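Local coordinates for uncharacterized protein (Proteus penneri, PDB 3RD4) that is of unknown function, belongs to the DUF2500 family and forms a five-stranded antiparallel beta sheet that pairs with those of other copies in a four-chain assembly, at residues B[5-10]-B[70-75]; B[12-17]-B[64-69]; B[40-45]-B[52-57]. All blocks are in the same frame, centred on the assembly; numbering follows the deposited sequence.

Interaction 1. Residues B[5-10]-B[70-75]; sequences KLYMVE and GRLFMQ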
loop_
_atom_site.group_PDB
_atom_site.type_symbol
_atom_site.label_atom_id
_atom_site.label_comp_id
_atom_site.label_asym_id
_atom_site.label_seq_id
_atom_site.Cartn_x
_atom_site.Cartn_y
_atom_site.Cartn_z
ATOM N N LYS B 5 -0.254 14.914 -20.845
ATOM C CA LYS B 5 1.202 15.014 -20.977
ATOM C C LYS B 5 1.875 13.756 -21.537
ATOM O O LYS B 5 1.283 12.667 -21.573
ATOM C CB LYS B 5 1.845 15.352 -19.619
ATOM C CG LYS B 5 2.155 16.830 -19.382
ATOM C CD LYS B 5 0.959 17.586 -18.817
ATOM C CE LYS B 5 1.276 19.071 -18.612
ATOM N NZ LYS B 5 0.063 19.855 -18.199
ATOM N N LEU B 6 3.119 13.930 -21.981
ATOM C CA LEU B 6 3.919 12.832 -22.503
ATOM C C LEU B 6 5.044 12.511 -21.512
ATOM O O LEU B 6 5.541 13.392 -20.809
ATOM C CB LEU B 6 4.551 13.182 -23.854
ATOM C CG LEU B 6 5.360 11.996 -24.416
ATOM C CD1 LEU B 6 4.526 11.287 -25.477
ATOM C CD2 LEU B 6 6.691 12.455 -25.007
ATOM N N TYR B 7 5.422 11.239 -21.452
ATOM C CA TYR B 7 6.495 10.789 -20.582
ATOM C C TYR B 7 7.306 9.733 -21.335
ATOM O O TYR B 7 6.810 8.632 -21.588
ATOM C CB TYR B 7 5.955 10.160 -19.290
ATOM C CG TYR B 7 5.060 11.041 -18.454
ATOM C CD1 TYR B 7 3.668 10.946 -18.560
ATOM C CD2 TYR B 7 5.594 11.961 -17.550
ATOM C CE1 TYR B 7 2.819 11.745 -17.785
ATOM C CE2 TYR B 7 4.755 12.771 -16.767
ATOM C CZ TYR B 7 3.365 12.655 -16.893
ATOM O OH TYR B 7 2.518 13.445 -16.143
ATOM N N MET B 8 8.537 10.073 -21.720
ATOM C CA MET B 8 9.409 9.123 -22.405
ATOM C C MET B 8 9.722 8.102 -21.329
ATOM O O MET B 8 10.336 8.424 -20.312
ATOM C CB MET B 8 10.673 9.822 -22.896
ATOM C CG MET B 8 10.376 10.864 -23.969
ATOM S SD MET B 8 9.377 10.128 -25.287
ATOM C CE MET B 8 10.457 8.716 -25.759
ATOM N N VAL B 9 9.304 6.866 -21.553
ATOM C CA VAL B 9 9.461 5.863 -20.528
ATOM C C VAL B 9 10.000 4.520 -20.982
ATOM O O VAL B 9 10.303 4.319 -22.148
ATOM C CB VAL B 9 8.099 5.684 -19.825
ATOM C CG1 VAL B 9 7.171 4.831 -20.668
ATOM C CG2 VAL B 9 8.299 5.113 -18.465
ATOM N N GLU B 10 10.133 3.617 -20.019
ATOM C CA GLU B 10 10.631 2.256 -20.233
ATOM C C GLU B 10 9.810 1.335 -19.335
ATOM O O GLU B 10 9.602 1.627 -18.156
ATOM C CB GLU B 10 12.120 2.172 -19.865
ATOM C CG GLU B 10 12.697 0.759 -19.736
ATOM C CD GLU B 10 14.218 0.752 -19.466
ATOM O OE1 GLU B 10 14.701 1.533 -18.605
ATOM O OE2 GLU B 10 14.931 -0.055 -20.115
ATOM N N GLY B 70 9.108 3.639 -24.957
ATOM C CA GLY B 70 8.277 4.450 -25.819
ATOM C C GLY B 70 7.702 5.702 -25.193
ATOM O O GLY B 70 8.206 6.210 -24.197
ATOM N N ARG B 71 6.642 6.213 -25.802
ATOM C CA ARG B 71 5.994 7.399 -25.297
ATOM C C ARG B 71 4.831 6.942 -24.454
ATOM O O ARG B 71 4.104 6.024 -24.834
ATOM C CB ARG B 71 5.481 8.248 -26.448
ATOM C CG ARG B 71 6.571 8.828 -27.298
ATOM C CD ARG B 71 5.982 9.695 -28.393
ATOM N NE ARG B 71 5.110 8.918 -29.267
ATOM C CZ ARG B 71 5.519 7.871 -29.975
ATOM N NH1 ARG B 71 6.786 7.468 -29.915
ATOM N NH2 ARG B 71 4.659 7.228 -30.747
ATOM N N LEU B 72 4.662 7.567 -23.300
ATOM C CA LEU B 72 3.556 7.231 -22.425
ATOM C C LEU B 72 2.651 8.456 -22.366
ATOM O O LEU B 72 3.124 9.555 -22.113
ATOM C CB LEU B 72 4.084 6.885 -21.031
ATOM C CG LEU B 72 3.099 6.942 -19.866
ATOM C CD1 LEU B 72 1.961 5.990 -20.124
ATOM C CD2 LEU B 72 3.804 6.588 -18.581
ATOM N N PHE B 73 1.363 8.292 -22.642
ATOM C CA PHE B 73 0.451 9.433 -22.560
ATOM C C PHE B 73 -0.405 9.270 -21.312
ATOM O O PHE B 73 -0.953 8.196 -21.049
ATOM C CB PHE B 73 -0.463 9.521 -23.794
ATOM C CG PHE B 73 0.268 9.732 -25.087
ATOM C CD1 PHE B 73 0.747 8.648 -25.813
ATOM C CD2 PHE B 73 0.505 11.014 -25.564
ATOM C CE1 PHE B 73 1.455 8.837 -27.001
ATOM C CE2 PHE B 73 1.210 11.217 -26.747
ATOM C CZ PHE B 73 1.688 10.124 -27.469
ATOM N N MET B 74 -0.518 10.333 -20.534
ATOM C CA MET B 74 -1.323 10.266 -19.329
ATOM C C MET B 74 -2.169 11.506 -19.193
ATOM O O MET B 74 -1.714 12.615 -19.473
ATOM C CB MET B 74 -0.440 10.146 -18.091
ATOM C CG MET B 74 -0.025 8.738 -17.712
ATOM S SD MET B 74 1.097 8.789 -16.302
ATOM C CE MET B 74 -0.017 9.365 -15.054
ATOM N N GLN B 75 -3.408 11.308 -18.769
ATOM C CA GLN B 75 -4.320 12.415 -18.548
ATOM C C GLN B 75 -4.284 12.532 -17.037
ATOM O O GLN B 75 -4.903 11.732 -16.319
ATOM C CB GLN B 75 -5.723 12.056 -19.011
ATOM C CG GLN B 75 -6.550 13.230 -19.446
ATOM C CD GLN B 75 -8.018 12.896 -19.439
ATOM O OE1 GLN B 75 -8.630 12.803 -18.373
ATOM N NE2 GLN B 75 -8.594 12.693 -20.623
HETATM O O HOH W 1 -0.669 14.405 -16.886
#
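K5, Y7 and V9 form the hydrogen-bonded pairs with M74, L72 and G70 that tie segments 5-10 and 70-75 into antiparallel neighbours, their N-to-C directions 145° apart. L6 with F73 and M8 with R71 are the non-hydrogen-bonded pairs between them. The bond from V9 N to G70 O is nearly straight at 2.9 Å, whereas that from K5 N to M74 O, at the far end, is weak. G70 adopts a very extended backbone conformation, which glycine takes easily.

Y7, V9, L72 and M74 occupy the face turned to the rest of the fold. The edge of the Y7 ring meets M74, with Y7 CE1 3.6 Å from M74 CB. The M74 chain, bent at its last torsion, crosses the Y7 side chain at about a right angle. M74 SD lies obliquely 4.6 Å from the Y7 ring centroid, a Met-aromatic contact that suits a flexible, polarisable side chain. Branched V9 packs CG1 3.7 Å from L72 CB, and both residues also touch F42 of strand 34-44.

On the other face, L6 holds CG anti to its backbone N (chi1 -178°), which carries CD1 over one face of F73, 3.9 Å from the ring centroid and offset toward the rim. The same methyl is 3.3 Å from R71 CB. M8, bent at chi2 and chi3, runs alongside the R71 chain with M8 SD 3.7 Å from R71 CG. The methylenes of R71 thus serve as apolar surface while its NH2 makes a salt bridge to E83 on strand 78-84.

Direct polar bonding between the two strands is therefore the work of the backbone; a water weakly joins Y7 OH and M74 O. The side chains add dispersion, CH-pi and sulfur-aromatic contacts, and the guanidinium of R71 is paired with E83 on the next strand.

Interaction 2. Residues B[12-17]-B[64-69]; sequences IDKKEI and IEPEMK
The flat carboxylate of E65 is held at both oxygens: K14 NZ reaches E65 OE2 at 2.9 Å, nearly along its C-O axis, in a salt bridge, while OE1 pairs with R49 of the second subunit. Beside it the puckered ring of P66 sets CB 3.9 Å from I12 O and CG 4.1 Å from K14 CB.

K14 spans the gap because its chain is fully extended beyond CG, which stands anti to the backbone N (chi1 -169°). On the way its CE passes 3.3 Å from I64 O, and its ammonium also makes a cation-pi contact with Y61. A long cation suits this buried place, where the E65 carboxylate and the Y61 ring can both receive it. E65, bent at chi2, turns its carboxylate back toward the lysine.

P66 suits the second position of the type II beta turn from E65 to M68, where its ring already fixes the phi angle needed. I12 and D13, both facing T41, make a classic beta bulge in strand 4-20.

The turn lies in the loop between helix 58-61, which carries Y61, and strand 69-75, while I64 and M68 rest on V11 of strand 4-20 and F82 of strand 78-84.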
loop_
_atom_site.group_PDB
_atom_site.type_symbol
_atom_site.label_atom_id
_atom_site.label_comp_id
_atom_site.label_asym_id
_atom_site.label_seq_id
_atom_site.Cartn_x
_atom_site.Cartn_y
_atom_site.Cartn_z
ATOM N N ILE B 12 9.247 -1.453 -16.972
ATOM C CA ILE B 12 10.032 -2.232 -16.028
ATOM C C ILE B 12 9.308 -3.445 -15.472
ATOM O O ILE B 12 9.885 -4.515 -15.372
ATOM C CB ILE B 12 10.464 -1.381 -14.821
ATOM C CG1 ILE B 12 11.654 -0.513 -15.190
ATOM C CG2 ILE B 12 10.845 -2.268 -13.656
ATOM C CD1 ILE B 12 11.355 0.494 -16.270
ATOM N N ASP B 13 8.045 -3.283 -15.099
ATOM C CA ASP B 13 7.305 -4.388 -14.500
ATOM C C ASP B 13 5.935 -4.628 -15.121
ATOM O O ASP B 13 5.479 -3.853 -15.948
ATOM C CB ASP B 13 7.132 -4.122 -13.004
ATOM C CG ASP B 13 7.216 -5.388 -12.175
ATOM O OD1 ASP B 13 6.569 -6.399 -12.547
ATOM O OD2 ASP B 13 7.928 -5.360 -11.142
ATOM N N LYS B 14 5.269 -5.691 -14.690
ATOM C CA LYS B 14 3.962 -6.030 -15.218
ATOM C C LYS B 14 3.382 -7.134 -14.339
ATOM O O LYS B 14 4.024 -8.158 -14.141
ATOM C CB LYS B 14 4.120 -6.547 -16.649
ATOM C CG LYS B 14 2.819 -6.695 -17.399
ATOM C CD LYS B 14 2.970 -7.600 -18.638
ATOM C CE LYS B 14 1.626 -7.732 -19.386
ATOM N NZ LYS B 14 1.544 -8.802 -20.414
ATOM N N LYS B 15 2.175 -6.942 -13.810
ATOM C CA LYS B 15 1.545 -7.961 -12.962
ATOM C C LYS B 15 0.034 -7.826 -12.898
ATOM O O LYS B 15 -0.498 -6.717 -12.932
ATOM C CB LYS B 15 2.074 -7.894 -11.524
ATOM C CG LYS B 15 1.661 -6.625 -10.752
ATOM C CD LYS B 15 1.623 -6.843 -9.244
ATOM C CE LYS B 15 2.915 -7.410 -8.732
ATOM N NZ LYS B 15 2.796 -7.758 -7.304
ATOM N N GLU B 16 -0.650 -8.959 -12.793
ATOM C CA GLU B 16 -2.100 -8.962 -12.683
ATOM C C GLU B 16 -2.468 -9.101 -11.196
ATOM O O GLU B 16 -1.867 -9.892 -10.473
ATOM C CB GLU B 16 -2.688 -10.121 -13.474
ATOM C CG GLU B 16 -4.066 -9.811 -14.005
ATOM C CD GLU B 16 -4.702 -10.977 -14.750
ATOM O OE1 GLU B 16 -3.996 -11.637 -15.555
ATOM O OE2 GLU B 16 -5.922 -11.214 -14.534
ATOM N N ILE B 17 -3.449 -8.328 -10.738
ATOM C CA ILE B 17 -3.869 -8.391 -9.343
ATOM C C ILE B 17 -5.356 -8.709 -9.191
ATOM O O ILE B 17 -6.200 -7.825 -9.400
ATOM C CB ILE B 17 -3.610 -7.067 -8.646
ATOM C CG1 ILE B 17 -2.159 -6.659 -8.857
ATOM C CG2 ILE B 17 -3.951 -7.194 -7.168
ATOM C CD1 ILE B 17 -1.823 -5.287 -8.296
ATOM N N ILE B 64 1.702 -4.925 -23.650
ATOM C CA ILE B 64 2.842 -4.218 -23.075
ATOM C C ILE B 64 3.758 -5.180 -22.336
ATOM O O ILE B 64 3.364 -5.790 -21.345
ATOM C CB ILE B 64 2.385 -3.123 -22.092
ATOM C CG1 ILE B 64 1.581 -2.066 -22.836
ATOM C CG2 ILE B 64 3.583 -2.487 -21.421
ATOM C CD1 ILE B 64 0.825 -1.135 -21.925
ATOM N N GLU B 65 4.983 -5.325 -22.824
ATOM C CA GLU B 65 5.933 -6.206 -22.176
ATOM C C GLU B 65 7.058 -5.417 -21.568
ATOM O O GLU B 65 7.322 -4.295 -21.973
ATOM C CB GLU B 65 6.492 -7.219 -23.169
ATOM C CG GLU B 65 5.634 -8.464 -23.285
ATOM C CD GLU B 65 5.323 -9.074 -21.919
ATOM O OE1 GLU B 65 6.271 -9.405 -21.173
ATOM O OE2 GLU B 65 4.127 -9.221 -21.590
ATOM N N PRO B 66 7.714 -5.984 -20.552
ATOM C CA PRO B 66 8.840 -5.352 -19.853
ATOM C C PRO B 66 10.049 -5.208 -20.790
ATOM O O PRO B 66 10.356 -6.116 -21.568
ATOM C CB PRO B 66 9.121 -6.320 -18.708
ATOM C CG PRO B 66 7.763 -6.941 -18.449
ATOM C CD PRO B 66 7.253 -7.185 -19.837
ATOM N N GLU B 67 10.722 -4.064 -20.703
ATOM C CA GLU B 67 11.888 -3.754 -21.523
ATOM C C GLU B 67 11.565 -2.980 -22.806
ATOM O O GLU B 67 12.472 -2.653 -23.580
ATOM C CB GLU B 67 12.664 -5.026 -21.860
ATOM C CG GLU B 67 13.910 -5.232 -21.022
ATOM C CD GLU B 67 14.426 -6.657 -21.108
ATOM O OE1 GLU B 67 14.224 -7.301 -22.169
ATOM O OE2 GLU B 67 15.036 -7.129 -20.118
ATOM N N MET B 68 10.282 -2.706 -23.049
ATOM C CA MET B 68 9.881 -1.922 -24.220
ATOM C C MET B 68 10.142 -0.465 -23.833
ATOM O O MET B 68 10.118 -0.116 -22.647
ATOM C CB MET B 68 8.381 -2.054 -24.511
ATOM C CG MET B 68 7.883 -3.343 -25.113
ATOM S SD MET B 68 6.052 -3.232 -25.340
ATOM C CE MET B 68 5.717 -4.822 -26.117
ATOM N N LYS B 69 10.400 0.385 -24.821
ATOM C CA LYS B 69 10.619 1.800 -24.548
ATOM C C LYS B 69 9.766 2.620 -25.486
ATOM O O LYS B 69 9.696 2.335 -26.677
ATOM C CB LYS B 69 12.085 2.182 -24.729
ATOM C CG LYS B 69 13.013 1.480 -23.763
ATOM C CD LYS B 69 14.370 2.173 -23.674
ATOM C CE LYS B 69 15.351 1.344 -22.831
ATOM N NZ LYS B 69 16.669 2.028 -22.616
#

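Interaction 3. Residues B[40-45]-B[52-57]; sequences VTFRLT and LVLNID
L52 O is gripped by two groups of segment 40-45: F42 N gives it a hydrogen bond of 2.7 Å lying in the carbonyl plane, and T41 CA adds a CA-H...O contact. The reciprocal bond, from L52 N to F42 O at 2.6 Å, completes the hydrogen-bonded pair of a beta hairpin made by strands 34-44 and 50-56. V40 and L54 form the next such pair, less evenly: V40 N reaches L54 O at 3.0 Å, but the bond returned by L54 N to V40 O is weak. T41 and V53 make the non-hydrogen-bonded pair between them.

The face bearing V40, F42, L52 and L54 is buried and apolar. V40 CG2 lies over one face of the F42 ring, 3.5 Å above its plane and offset toward the rim. L54 comes to the same ring obliquely, its CD1 3.9 Å from F42 CD1, the two side chains crossing at about a right angle. Bulky phenylalanine and leucine suit this surface because it meets F79 of strand 78-84 and both L72 and M74 of strand 69-75. I56 closes one end of the row, L44 the other, with L44 CD2 3.4 Å from L52 CD2.

L52 and V53 also pair in parallel with a strand of the third subunit, so beta-branched V53 suits a strand along which the sheet runs on into that subunit. On the face opposite F42, T41 and V53 lie side by side and point the same way. T41 takes chi1 -59°, placing its hydroxyl anti to the carbonyl carbon, where T41 OG1 stands 3.2 Å from V53 CG1.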
loop_
_atom_site.group_PDB
_atom_site.type_symbol
_atom_site.label_atom_id
_atom_site.label_comp_id
_atom_site.label_asym_id
_atom_site.label_seq_id
_atom_site.Cartn_x
_atom_site.Cartn_y
_atom_site.Cartn_z
ATOM N N VAL B 40 1.120 -1.950 -14.675
ATOM C CA VAL B 40 2.442 -2.014 -15.269
ATOM C C VAL B 40 3.257 -0.855 -14.718
ATOM O O VAL B 40 2.748 0.246 -14.532
ATOM C CB VAL B 40 2.401 -1.995 -16.847
ATOM C CG1 VAL B 40 1.215 -1.245 -17.357
ATOM C CG2 VAL B 40 3.659 -1.360 -17.385
ATOM N N THR B 41 4.515 -1.121 -14.406
ATOM C CA THR B 41 5.381 -0.083 -13.863
ATOM C C THR B 41 6.241 0.574 -14.949
ATOM O O THR B 41 7.096 -0.075 -15.559
ATOM C CB THR B 41 6.300 -0.662 -12.770
ATOM O OG1 THR B 41 5.497 -1.216 -11.723
ATOM C CG2 THR B 41 7.178 0.422 -12.185
ATOM N N PHE B 42 6.005 1.863 -15.186
ATOM C CA PHE B 42 6.754 2.630 -16.175
ATOM C C PHE B 42 7.823 3.465 -15.480
ATOM O O PHE B 42 7.549 4.090 -14.455
ATOM C CB PHE B 42 5.826 3.574 -16.932
ATOM C CG PHE B 42 4.760 2.877 -17.715
ATOM C CD1 PHE B 42 3.485 2.730 -17.193
ATOM C CD2 PHE B 42 5.031 2.365 -18.971
ATOM C CE1 PHE B 42 2.500 2.080 -17.910
ATOM C CE2 PHE B 42 4.052 1.715 -19.693
ATOM C CZ PHE B 42 2.783 1.574 -19.161
ATOM N N ARG B 43 9.042 3.471 -16.014
ATOM C CA ARG B 43 10.097 4.289 -15.425
ATOM C C ARG B 43 10.550 5.365 -16.410
ATOM O O ARG B 43 10.922 5.044 -17.536
ATOM C CB ARG B 43 11.291 3.433 -15.035
ATOM C CG ARG B 43 12.468 4.258 -14.540
ATOM C CD ARG B 43 13.569 3.368 -13.997
ATOM N NE ARG B 43 13.160 2.703 -12.763
ATOM C CZ ARG B 43 13.272 1.395 -12.550
ATOM N NH1 ARG B 43 13.781 0.612 -13.491
ATOM N NH2 ARG B 43 12.859 0.868 -11.405
ATOM N N LEU B 44 10.507 6.634 -15.999
ATOM C CA LEU B 44 10.932 7.738 -16.869
ATOM C C LEU B 44 12.346 7.499 -17.379
ATOM O O LEU B 44 13.278 7.287 -16.595
ATOM C CB LEU B 44 10.883 9.073 -16.128
ATOM C CG LEU B 44 9.615 9.916 -16.262
ATOM C CD1 LEU B 44 9.545 10.558 -17.635
ATOM C CD2 LEU B 44 8.416 9.041 -16.011
ATOM N N THR B 45 12.487 7.531 -18.701
ATOM C CA THR B 45 13.764 7.301 -19.359
ATOM C C THR B 45 14.594 8.589 -19.404
ATOM O O THR B 45 15.735 8.596 -19.874
ATOM C CB THR B 45 13.538 6.770 -20.787
ATOM O OG1 THR B 45 14.746 6.180 -21.275
ATOM C CG2 THR B 45 13.116 7.903 -21.717
ATOM N N LEU B 52 6.139 5.257 -12.624
ATOM C CA LEU B 52 4.688 5.343 -12.670
ATOM C C LEU B 52 4.168 3.925 -12.535
ATOM O O LEU B 52 4.560 3.033 -13.290
ATOM C CB LEU B 52 4.209 5.942 -14.005
ATOM C CG LEU B 52 4.229 7.462 -14.198
ATOM C CD1 LEU B 52 3.601 8.085 -12.976
ATOM C CD2 LEU B 52 5.631 7.999 -14.377
ATOM N N VAL B 53 3.308 3.691 -11.557
ATOM C CA VAL B 53 2.761 2.354 -11.405
ATOM C C VAL B 53 1.253 2.444 -11.626
ATOM O O VAL B 53 0.457 2.447 -10.683
ATOM C CB VAL B 53 3.086 1.767 -10.016
ATOM C CG1 VAL B 53 3.131 0.243 -10.113
ATOM C CG2 VAL B 53 4.423 2.303 -9.526
ATOM N N LEU B 54 0.881 2.512 -12.897
ATOM C CA LEU B 54 -0.509 2.648 -13.296
ATOM C C LEU B 54 -1.266 1.338 -13.508
ATOM O O LEU B 54 -0.677 0.297 -13.836
ATOM C CB LEU B 54 -0.585 3.464 -14.592
ATOM C CG LEU B 54 0.562 4.445 -14.845
ATOM C CD1 LEU B 54 0.456 5.031 -16.231
ATOM C CD2 LEU B 54 0.531 5.534 -13.793
ATOM N N ASN B 55 -2.583 1.409 -13.316
ATOM C CA ASN B 55 -3.464 0.268 -13.541
ATOM C C ASN B 55 -4.075 0.628 -14.874
ATOM O O ASN B 55 -4.597 1.723 -15.036
ATOM C CB ASN B 55 -4.544 0.186 -12.472
ATOM C CG ASN B 55 -3.965 0.074 -11.085
ATOM O OD1 ASN B 55 -3.116 -0.790 -10.819
ATOM N ND2 ASN B 55 -4.417 0.946 -10.185
ATOM N N ILE B 56 -3.982 -0.274 -15.837
ATOM C CA ILE B 56 -4.489 0.003 -17.163
ATOM C C ILE B 56 -5.473 -1.074 -17.573
ATOM O O ILE B 56 -5.544 -2.119 -16.933
ATOM C CB ILE B 56 -3.319 0.052 -18.182
ATOM C CG1 ILE B 56 -2.633 -1.309 -18.267
ATOM C CG2 ILE B 56 -2.257 1.020 -17.720
ATOM C CD1 ILE B 56 -1.509 -1.346 -19.274
ATOM N N ASP B 57 -6.226 -0.824 -18.640
ATOM C CA ASP B 57 -7.206 -1.789 -19.144
ATOM C C ASP B 57 -6.575 -3.130 -19.540
ATOM O O ASP B 57 -5.378 -3.206 -19.846
ATOM C CB ASP B 57 -7.916 -1.190 -20.338
ATOM C CG ASP B 57 -6.943 -0.656 -21.351
ATOM O OD1 ASP B 57 -6.764 -1.323 -22.407
ATOM O OD2 ASP B 57 -6.347 0.416 -21.060
#

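How the interactions relate
Interactions 1 and 2 both use strand 4-20, near its start and further along, while interaction 3 joins the neighbouring strands 34-44 and 50-56. All belong to one sheet: M8 and E10 bond through their backbones to T45 and R43, and I12 and D13 to T41. Interaction 3 is the buried one, closest to the chain centre; interactions 1 and 2 are partly buried. The apolar face of 5-10/70-75 continues into that of 40-45/52-57 where V9 meets F42. By contrast, interaction 2 depends on a salt bridge and a turn rather than paired strands. Interactions 2 and 3 also reach other subunits, whereas no other chain touches interaction 1.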